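Protection of telomeres protein 1 (Schizosaccharomyces pombe, PDB 7CUI) binds single-stranded telomeric DNA, protects the 3' overhang at chromosome ends and regulates telomerase and telomere length, the present chain being its C-terminal part. Local coordinates at residues D59-K63 and I142-I146. Residues are numbered along the deposited sequence; the frame is centred on the assembly and turned at random.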
loop_
_atom_site.group_PDB
_atom_site.type_symbol
_atom_site.label_atom_id
_atom_site.label_comp_id
_atom_site.label_asym_id
_atom_site.label_seq_id
_atom_site.Cartn_x
_atom_site.Cartn_y
_atom_site.Cartn_z
ATOM N N ASP A 59 -4.227 1.060 -8.615
ATOM C CA ASP A 59 -3.817 2.456 -8.553
ATOM C C ASP A 59 -2.829 2.612 -7.395
ATOM O O ASP A 59 -2.677 1.690 -6.594
ATOM C CB ASP A 59 -5.031 3.384 -8.414
ATOM C CG ASP A 59 -4.780 4.822 -8.841
ATOM O OD1 ASP A 59 -3.611 5.183 -9.032
ATOM O OD2 ASP A 59 -5.762 5.570 -8.986
ATOM N N PHE A 60 -2.162 3.774 -7.309
ATOM C CA PHE A 60 -1.274 4.065 -6.190
ATOM C C PHE A 60 -1.107 5.572 -5.985
ATOM O O PHE A 60 -1.397 6.370 -6.879
ATOM C CB PHE A 60 0.082 3.373 -6.366
ATOM C CG PHE A 60 0.873 3.819 -7.571
ATOM C CD1 PHE A 60 1.551 5.032 -7.568
ATOM C CD2 PHE A 60 0.947 3.022 -8.704
ATOM C CE1 PHE A 60 2.283 5.440 -8.673
ATOM C CE2 PHE A 60 1.681 3.425 -9.810
ATOM C CZ PHE A 60 2.344 4.636 -9.794
ATOM N N TRP A 61 -0.609 5.930 -4.790
ATOM C CA TRP A 61 -0.371 7.302 -4.367
ATOM C C TRP A 61 0.912 7.371 -3.537
ATOM O O TRP A 61 1.145 6.500 -2.697
ATOM C CB TRP A 61 -1.568 7.833 -3.571
ATOM C CG TRP A 61 -1.666 9.323 -3.656
ATOM C CD1 TRP A 61 -2.329 10.042 -4.612
ATOM C CD2 TRP A 61 -1.029 10.290 -2.800
ATOM N NE1 TRP A 61 -2.171 11.386 -4.399
ATOM C CE2 TRP A 61 -1.377 11.569 -3.297
ATOM C CE3 TRP A 61 -0.197 10.206 -1.677
ATOM C CZ2 TRP A 61 -0.927 12.747 -2.703
ATOM C CZ3 TRP A 61 0.245 11.371 -1.086
ATOM C CH2 TRP A 61 -0.121 12.623 -1.590
ATOM N N PRO A 62 1.789 8.388 -3.725
ATOM C CA PRO A 62 1.610 9.427 -4.741
ATOM C C PRO A 62 1.992 8.975 -6.151
ATOM O O PRO A 62 2.502 7.873 -6.345
ATOM C CB PRO A 62 2.516 10.569 -4.245
ATOM C CG PRO A 62 3.589 9.901 -3.407
ATOM C CD PRO A 62 3.010 8.588 -2.926
ATOM N N LYS A 63 1.738 9.840 -7.137
ATOM C CA LYS A 63 1.899 9.463 -8.530
ATOM C C LYS A 63 3.371 9.407 -8.931
ATOM O O LYS A 63 3.724 8.614 -9.799
ATOM C CB LYS A 63 1.085 10.385 -9.437
ATOM C CG LYS A 63 -0.415 10.354 -9.191
ATOM C CD LYS A 63 -1.023 8.972 -9.331
ATOM C CE LYS A 63 -2.527 9.006 -9.174
ATOM N NZ LYS A 63 -3.012 7.845 -8.396
ATOM N N ILE A 142 0.113 4.838 -15.958
ATOM C CA ILE A 142 -0.356 5.960 -15.164
ATOM C C ILE A 142 0.394 7.221 -15.596
ATOM O O ILE A 142 -0.228 8.263 -15.802
ATOM C CB ILE A 142 -0.254 5.671 -13.653
ATOM C CG1 ILE A 142 -1.426 4.806 -13.179
ATOM C CG2 ILE A 142 -0.148 6.965 -12.856
ATOM C CD1 ILE A 142 -1.361 4.396 -11.730
ATOM N N GLN A 143 1.719 7.109 -15.772
ATOM C CA GLN A 143 2.513 8.244 -16.219
ATOM C C GLN A 143 2.172 8.608 -17.663
ATOM O O GLN A 143 2.205 9.780 -18.040
ATOM C CB GLN A 143 4.007 7.954 -16.081
ATOM C CG GLN A 143 4.477 7.862 -14.637
ATOM C CD GLN A 143 4.031 9.028 -13.785
ATOM O OE1 GLN A 143 3.691 8.864 -12.617
ATOM N NE2 GLN A 143 4.042 10.225 -14.353
ATOM N N HIS A 144 1.852 7.589 -18.469
ATOM C CA HIS A 144 1.463 7.803 -19.850
ATOM C C HIS A 144 0.231 8.702 -19.900
ATOM O O HIS A 144 0.165 9.620 -20.714
ATOM C CB HIS A 144 1.232 6.466 -20.566
ATOM C CG HIS A 144 0.545 6.630 -21.881
ATOM N ND1 HIS A 144 1.231 6.947 -23.043
ATOM C CD2 HIS A 144 -0.763 6.579 -22.216
ATOM C CE1 HIS A 144 0.375 7.066 -24.038
ATOM N NE2 HIS A 144 -0.856 6.846 -23.557
ATOM N N HIS A 145 -0.743 8.433 -19.022
ATOM C CA HIS A 145 -2.000 9.168 -19.051
ATOM C C HIS A 145 -1.814 10.594 -18.534
ATOM O O HIS A 145 -2.391 11.537 -19.081
ATOM C CB HIS A 145 -3.109 8.403 -18.321
ATOM C CG HIS A 145 -3.597 7.213 -19.077
ATOM N ND1 HIS A 145 -4.214 7.319 -20.313
ATOM C CD2 HIS A 145 -3.566 5.893 -18.785
ATOM C CE1 HIS A 145 -4.542 6.117 -20.745
ATOM N NE2 HIS A 145 -4.156 5.225 -19.824
ATOM N N ILE A 146 -0.999 10.740 -17.485
ATOM C CA ILE A 146 -0.738 12.052 -16.916
ATOM C C ILE A 146 -0.149 12.971 -17.991
ATOM O O ILE A 146 -0.582 14.111 -18.125
ATOM C CB ILE A 146 0.122 11.945 -15.638
ATOM C CG1 ILE A 146 -0.668 11.271 -14.511
ATOM C CG2 ILE A 146 0.665 13.310 -15.224
ATOM C CD1 ILE A 146 0.172 10.753 -13.366
#
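Asp59 brings OD1 to 3.6 Å from CD1 of Ile142 on helix 138-148, the two side chains crossing at roughly a right angle. OD1 of Asp59 accepts two hydrogen bonds from one face of the carboxylate plane: the amide N of Phe60 on the anti side, and NZ of Lys63 on the syn side, at 2.8 Å, as a salt bridge. Next along the strand, Phe60 has its ring carbon CE2 3.7 Å from CD1 of Ile142, an oblique apolar approach; Trp135 stacks on this ring from the helix before. After the cis peptide bond that precedes Pro62, the chain turns and the side chain of Lys63 folds back toward the strand. Bends at chi2 (-57°) and chi4 (-140°) carry its NZ to Asp59 and also to O of Phe60, 2.7 Å away, while its methylenes face the helix: CD meets CG2 of Ile142 at 4.1 Å, and CB meets CD1 of Ile146 at the more exposed margin. With an alanine in place of Asp59, the Lys63 ammonium would probably lose its anionic mate, and its chain would be freer to swing off Ile142. The clear contacts across the interface are thus with aliphatic carbons of the helix: the charged pair ties Asp59 and Phe60 to the short loop at Pro62 and Lys63, and lysine methylenes with the Phe60 ring give the helix a greasy surface, joining strand 49-73 of the sheet to helix 138-148.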